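Local structure of VMB-1 (Vibrio alginolyticus, 6JV4) at residues L214-T217 with Q218-L222; K62-I65 with E66-E69. The protein probably hydrolyses beta-lactam antibiotics, as a zinc-dependent metallo-beta-lactamase of subclass B1. One frame throughout, in Å; residues are numbered along the deposited sequence.

Contact 1: L214-T217 with Q218-L222; sequences LKHT and QALAL
Leu220 lies over one face of the His216 imidazole, one helical turn further on. Its CG stands 4.1 Å from the centroid of the His216 ring, 24° off the ring normal, and is displaced toward the rim. This is a CH-pi contact. Both leucine methyls gather about His216 NE2. Leu220 CD1 comes within 3.5 Å of His216 NE2 and is also near CD2 of the ring, while Leu220 CD2 also reaches His216 CE1 at 4.0 Å. The ring leans forward along the helix because CG of His216 is anti to the backbone N (chi1 -179°), beside its own carbonyl carbon. His216 NE2 also hydrogen-bonds to the carbonyl O of Asn170, which fixes the turn of the ring under the leucine.

Both residues belong to helix 212-226, the last helix of the metallo-beta-lactamase fold here. One side of it packs on helix 184-194. Among loop residues, Leu168 touches His216 and Leu173 touches Leu220. The i to i+4 bond from Leu220 N to His216 O measures 2.9 Å and lies in the carbonyl plane. Leu220 CG also rests 3.4 Å from His216 O, so the leucine touches both the ring and the backbone of the same residue.

Thr217 is on the buried side. Its OG1 hydrogen-bonds to Leu213 O and to Lys166 N, and its carbonyl O accepts Ala221 N at 2.9 Å. Gln218 starts close to the preceding turn, with its CB 3.5 Å from Leu214 O. Its extended chain then carries NE2 to Gln189 OE1 and Pro185 O on helix 184-194.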
ATOM      1  N   LEU A 214     -11.806   2.222  -8.176  1.00  7.31           N
ATOM      2  CA  LEU A 214     -11.183   1.330  -9.164  1.00  7.62           C
ATOM      3  C   LEU A 214     -11.584   1.768 -10.576  1.00  7.94           C
ATOM      4  O   LEU A 214     -10.760   1.784 -11.474  1.00  8.01           O
ATOM      5  CB  LEU A 214     -11.625  -0.106  -8.913  1.00  7.80           C
ATOM      6  CG  LEU A 214     -11.353  -0.706  -7.541  1.00  7.90           C
ATOM      7  CD1 LEU A 214     -11.842  -2.133  -7.545  1.00  7.88           C
ATOM      8  CD2 LEU A 214      -9.898  -0.585  -7.129  1.00  8.41           C
ATOM      9  N   LYS A 215     -12.887   2.009 -10.759  1.00  7.97           N
ATOM     10  CA  LYS A 215     -13.447   2.405 -12.079  1.00  8.79           C
ATOM     11  C   LYS A 215     -12.885   3.772 -12.475  1.00  8.43           C
ATOM     12  O   LYS A 215     -12.585   3.968 -13.669  1.00  8.03           O
ATOM     13  CB  LYS A 215     -14.979   2.435 -12.020  1.00 10.24           C
ATOM     14  CG  LYS A 215     -15.657   1.072 -12.009  1.00 12.84           C
ATOM     15  CD  LYS A 215     -15.270   0.219 -10.820  1.00 12.51           C
ATOM     16  CE  LYS A 215     -15.946  -1.136 -10.818  1.00 13.00           C
ATOM     17  NZ  LYS A 215     -17.387  -1.031 -10.491  1.00 14.13           N
ATOM     18  N   HIS A 216     -12.754   4.674 -11.499  1.00  8.17           N
ATOM     19  CA  HIS A 216     -12.220   6.029 -11.761  1.00  7.76           C
ATOM     20  C   HIS A 216     -10.782   5.905 -12.260  1.00  8.40           C
ATOM     21  O   HIS A 216     -10.418   6.561 -13.227  1.00  7.75           O
ATOM     22  CB  HIS A 216     -12.345   6.894 -10.501  1.00  8.39           C
ATOM     23  CG  HIS A 216     -11.836   8.275 -10.720  1.00  8.93           C
ATOM     24  ND1 HIS A 216     -12.356   9.125 -11.725  1.00  9.93           N
ATOM     25  CD2 HIS A 216     -10.754   8.900 -10.216  1.00  9.43           C
ATOM     26  CE1 HIS A 216     -11.674  10.274 -11.697  1.00 10.23           C
ATOM     27  NE2 HIS A 216     -10.676  10.133 -10.796  1.00 10.64           N
ATOM     28  N   THR A 217      -9.961   5.159 -11.536  1.00  8.47           N
ATOM     29  CA  THR A 217      -8.541   4.967 -11.886  1.00  8.43           C
ATOM     30  C   THR A 217      -8.418   4.334 -13.278  1.00  8.47           C
ATOM     31  O   THR A 217      -7.576   4.792 -14.096  1.00  8.27           O
ATOM     32  CB  THR A 217      -7.816   4.115 -10.841  1.00  8.79           C
ATOM     33  OG1 THR A 217      -7.895   4.870  -9.633  1.00  8.86           O
ATOM     34  CG2 THR A 217      -6.379   3.866 -11.237  1.00  9.52           C
ATOM     35  N   GLN A 218      -9.250   3.354 -13.611  1.00  8.86           N
ATOM     36  CA  GLN A 218      -9.223   2.709 -14.940  1.00  9.39           C
ATOM     37  C   GLN A 218      -9.487   3.782 -16.006  1.00  9.87           C
ATOM     38  O   GLN A 218      -8.752   3.850 -16.985  1.00  8.45           O
ATOM     39  CB  GLN A 218     -10.257   1.583 -14.970  1.00 10.58           C
ATOM     40  CG  GLN A 218     -10.256   0.801 -16.266  1.00 11.31           C
ATOM     41  CD  GLN A 218     -11.252  -0.325 -16.170  1.00 11.39           C
ATOM     42  OE1 GLN A 218     -12.458  -0.064 -15.984  1.00 12.68           O
ATOM     43  NE2 GLN A 218     -10.749  -1.542 -16.223  1.00 11.08           N
ATOM     44  N   ALA A 219     -10.466   4.659 -15.755  1.00  9.39           N
ATOM     45  CA  ALA A 219     -10.831   5.729 -16.720  1.00  9.93           C
ATOM     46  C   ALA A 219      -9.702   6.749 -16.825  1.00  9.96           C
ATOM     47  O   ALA A 219      -9.376   7.217 -17.972  1.00 11.58           O
ATOM     48  CB  ALA A 219     -12.148   6.378 -16.366  1.00  9.50           C
ATOM     49  N   LEU A 220      -9.047   7.090 -15.715  1.00 10.19           N
ATOM     50  CA  LEU A 220      -7.890   8.026 -15.762  1.00 11.27           C
ATOM     51  C   LEU A 220      -6.790   7.417 -16.629  1.00 10.89           C
ATOM     52  O   LEU A 220      -6.149   8.202 -17.411  1.00 11.36           O
ATOM     53  CB  LEU A 220      -7.320   8.289 -14.376  1.00 10.47           C
ATOM     54  CG  LEU A 220      -8.170   9.167 -13.458  1.00 11.46           C
ATOM     55  CD1 LEU A 220      -7.525   9.280 -12.110  1.00 10.77           C
ATOM     56  CD2 LEU A 220      -8.381  10.524 -14.033  1.00 11.14           C
ATOM     57  N   ALA A 221      -6.534   6.120 -16.495  1.00 10.73           N
ATOM     58  CA  ALA A 221      -5.443   5.485 -17.260  1.00 10.79           C
ATOM     59  C   ALA A 221      -5.840   5.444 -18.743  1.00 12.03           C
ATOM     60  O   ALA A 221      -4.985   5.689 -19.630  1.00 12.24           O
ATOM     61  CB  ALA A 221      -5.077   4.138 -16.716  1.00 10.43           C
ATOM     62  N   LEU A 222      -7.097   5.130 -19.039  1.00 11.41           N
ATOM     63  CA  LEU A 222      -7.532   5.096 -20.445  1.00 12.05           C
ATOM     64  C   LEU A 222      -7.428   6.506 -21.043  1.00 14.45           C
ATOM     65  O   LEU A 222      -6.967   6.612 -22.227  1.00 15.21           O
ATOM     66  CB  LEU A 222      -8.934   4.522 -20.509  1.00 11.06           C
ATOM     67  CG  LEU A 222      -9.043   3.032 -20.259  1.00 10.33           C
ATOM     68  CD1 LEU A 222     -10.498   2.673 -20.012  1.00 10.29           C
ATOM     69  CD2 LEU A 222      -8.424   2.139 -21.361  1.00 11.02           C
TER

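Contact 2: K62-I65 with E66-E69; sequences KQLI and EWIE
Helix 58-70 is the crossover of a beta-alpha-beta unit, between the parallel strands 48-52 and 74-79 of the seven-stranded sheet. Across one turn of it, Leu64 meets both Trp67 and Ile68. Leu64 CD1 comes within 4.2 Å of Trp67 CE3, meeting the indole obliquely. Leu64 CG lies 4.2 Å from CD1 of Ile68. Leu64 can serve both because its CG is anti to the backbone N (chi1 -177°), which swings the branch forward along the helix. Ile68 also lays its CG1 3.3 Å from Leu64 O, the carbonyl that accepts its own backbone N-H.

These apolar groups turn toward the sheet. Leu64 and Ile68 both touch Val42, and Leu64 and Trp67 both touch Leu14. Ile65 packs with Leu64 against Met51 of strand 48-52. The indole also makes an edge-to-face contact with Tyr22.

Glu69 runs alongside Ile65, pointing the same way, where this packing gives way to the exposed side. Its OE2 is 3.9 Å from the CG2 methyl of Ile65. The bond from Glu69 N to Ile65 O is nearly straight, with an N-H...O angle of 170°. The extended chain of Glu66 runs back along the preceding turn, and its CG sits 3.4 Å from Lys62 O. A water donates to Lys62 O at 2.8 Å and, weakly, to Glu66 OE1. Gln63 binds Thr9 and Glu11 through its amide.

Lys62 O therefore takes two donors, Glu66 N and the water. The glutamate carboxylates stay on the exposed side, while the packing toward the sheet is left to aliphatic and aromatic carbon, as in an amphipathic helix.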
ATOM      1  N   LYS A  62       8.798   4.927  13.361  1.00 12.96           N
ATOM      2  CA  LYS A  62       9.182   4.690  14.777  1.00 13.94           C
ATOM      3  C   LYS A  62       7.992   5.002  15.688  1.00 12.82           C
ATOM      4  O   LYS A  62       7.714   4.205  16.622  1.00 13.80           O
ATOM      5  CB  LYS A  62      10.387   5.560  15.141  1.00 15.91           C
ATOM      6  CG  LYS A  62      11.678   5.072  14.528  1.00 18.67           C
ATOM      7  CD  LYS A  62      12.879   5.910  14.916  1.00 22.64           C
ATOM      8  CE  LYS A  62      14.139   5.339  14.318  1.00 27.71           C
ATOM      9  NZ  LYS A  62      15.349   6.014  14.844  1.00 31.80           N
ATOM     10  N   GLN A  63       7.256   6.080  15.412  1.00 12.62           N
ATOM     11  CA  GLN A  63       6.069   6.459  16.225  1.00 13.22           C
ATOM     12  C   GLN A  63       4.987   5.377  16.089  1.00 14.32           C
ATOM     13  O   GLN A  63       4.318   5.033  17.105  1.00 14.67           O
ATOM     14  CB  GLN A  63       5.533   7.816  15.808  1.00 13.97           C
ATOM     15  CG  GLN A  63       6.484   8.960  16.167  1.00 14.88           C
ATOM     16  CD  GLN A  63       6.195  10.180  15.325  1.00 15.81           C
ATOM     17  OE1 GLN A  63       5.219  10.232  14.589  1.00 17.42           O
ATOM     18  NE2 GLN A  63       7.035  11.214  15.437  1.00 16.09           N
ATOM     19  N   LEU A  64       4.841   4.824  14.880  1.00 13.49           N
ATOM     20  CA  LEU A  64       3.816   3.776  14.655  1.00 13.17           C
ATOM     21  C   LEU A  64       4.196   2.526  15.463  1.00 12.24           C
ATOM     22  O   LEU A  64       3.289   1.926  16.084  1.00 14.22           O
ATOM     23  CB  LEU A  64       3.716   3.450  13.164  1.00 13.09           C
ATOM     24  CG  LEU A  64       2.626   2.433  12.818  1.00 13.06           C
ATOM     25  CD1 LEU A  64       1.266   2.875  13.334  1.00 13.96           C
ATOM     26  CD2 LEU A  64       2.588   2.177  11.313  1.00 13.35           C
ATOM     27  N   ILE A  65       5.456   2.128  15.443  1.00 13.44           N
ATOM     28  CA  ILE A  65       5.930   0.944  16.230  1.00 14.99           C
ATOM     29  C   ILE A  65       5.670   1.204  17.719  1.00 16.64           C
ATOM     30  O   ILE A  65       5.133   0.296  18.415  1.00 16.44           O
ATOM     31  CB  ILE A  65       7.398   0.657  15.921  1.00 16.08           C
ATOM     32  CG1 ILE A  65       7.538   0.067  14.513  1.00 16.81           C
ATOM     33  CG2 ILE A  65       8.052  -0.251  16.965  1.00 17.32           C
ATOM     34  CD1 ILE A  65       8.929   0.133  13.995  1.00 17.90           C
ATOM     35  N   GLU A  66       5.942   2.410  18.203  1.00 18.39           N
ATOM     36  CA  GLU A  66       5.690   2.758  19.640  1.00 20.92           C
ATOM     37  C   GLU A  66       4.200   2.598  19.935  1.00 18.27           C
ATOM     38  O   GLU A  66       3.840   2.027  20.994  1.00 19.35           O
ATOM     39  CB  GLU A  66       6.161   4.184  19.973  1.00 24.87           C
ATOM     40  CG  GLU A  66       7.664   4.328  20.030  1.00 34.11           C
ATOM     41  CD  GLU A  66       8.229   5.736  19.832  1.00 45.19           C
ATOM     42  OE1 GLU A  66       9.460   5.840  19.523  1.00 52.55           O
ATOM     43  OE2 GLU A  66       7.453   6.736  19.977  1.00 51.78           O
ATOM     44  N   TRP A  67       3.326   3.106  19.072  1.00 16.83           N
ATOM     45  CA  TRP A  67       1.859   3.049  19.289  1.00 17.19           C
ATOM     46  C   TRP A  67       1.390   1.608  19.318  1.00 17.25           C
ATOM     47  O   TRP A  67       0.597   1.268  20.229  1.00 17.35           O
ATOM     48  CB  TRP A  67       1.115   3.822  18.213  1.00 18.18           C
ATOM     49  CG  TRP A  67      -0.371   3.745  18.312  1.00 20.25           C
ATOM     50  CD1 TRP A  67      -1.193   4.557  19.034  1.00 21.71           C
ATOM     51  CD2 TRP A  67      -1.229   2.862  17.568  1.00 20.25           C
ATOM     52  NE1 TRP A  67      -2.506   4.230  18.801  1.00 22.64           N
ATOM     53  CE2 TRP A  67      -2.557   3.183  17.922  1.00 22.60           C
ATOM     54  CE3 TRP A  67      -1.001   1.809  16.685  1.00 21.75           C
ATOM     55  CZ2 TRP A  67      -3.657   2.510  17.390  1.00 24.55           C
ATOM     56  CZ3 TRP A  67      -2.089   1.130  16.172  1.00 23.05           C
ATOM     57  CH2 TRP A  67      -3.394   1.467  16.531  1.00 24.08           C
ATOM     58  N   ILE A  68       1.863   0.791  18.374  1.00 15.17           N
ATOM     59  CA  ILE A  68       1.490  -0.654  18.323  1.00 16.36           C
ATOM     60  C   ILE A  68       1.893  -1.320  19.644  1.00 17.91           C
ATOM     61  O   ILE A  68       1.048  -2.001  20.247  1.00 18.16           O
ATOM     62  CB  ILE A  68       2.110  -1.347  17.099  1.00 14.98           C
ATOM     63  CG1 ILE A  68       1.470  -0.814  15.811  1.00 15.36           C
ATOM     64  CG2 ILE A  68       1.968  -2.863  17.201  1.00 15.55           C
ATOM     65  CD1 ILE A  68       2.164  -1.302  14.571  1.00 16.02           C
ATOM     66  N   GLU A  69       3.150  -1.162  20.047  1.00 18.93           N
ATOM     67  CA  GLU A  69       3.676  -1.838  21.253  1.00 21.38           C
ATOM     68  C   GLU A  69       2.948  -1.311  22.500  1.00 25.58           C
ATOM     69  O   GLU A  69       2.679  -2.149  23.385  1.00 26.58           O
ATOM     70  CB  GLU A  69       5.193  -1.693  21.275  1.00 22.07           C
ATOM     71  CG  GLU A  69       5.852  -2.473  20.149  1.00 22.56           C
ATOM     72  CD  GLU A  69       7.375  -2.517  20.130  1.00 26.64           C
ATOM     73  OE1 GLU A  69       8.002  -1.698  20.809  1.00 28.01           O
ATOM     74  OE2 GLU A  69       7.932  -3.351  19.384  1.00 27.79           O
TER
HETATM   75  O   HOH W   1       9.835   2.942  17.932  1.00 30.06           O

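In the fold
Contacts 1 and 2 lie on opposite sides of the chain's centre, their own centres about 35 Å apart. Their nearest atoms are about 22 Å apart, so they do not touch. Contact 2 comes first in sequence, on a helix against the seven-stranded sheet. Contact 1 is on the C-terminal helix, at the other end of the molecule. Only contact 1 comes near an annotated site: the Thr217 side chain is about 8 Å from that of the zinc ligand His144, about 9 Å from that of the zinc ligand Cys163, and about 12 Å from a bound zinc ion. Contact 2 lies away from the metal site.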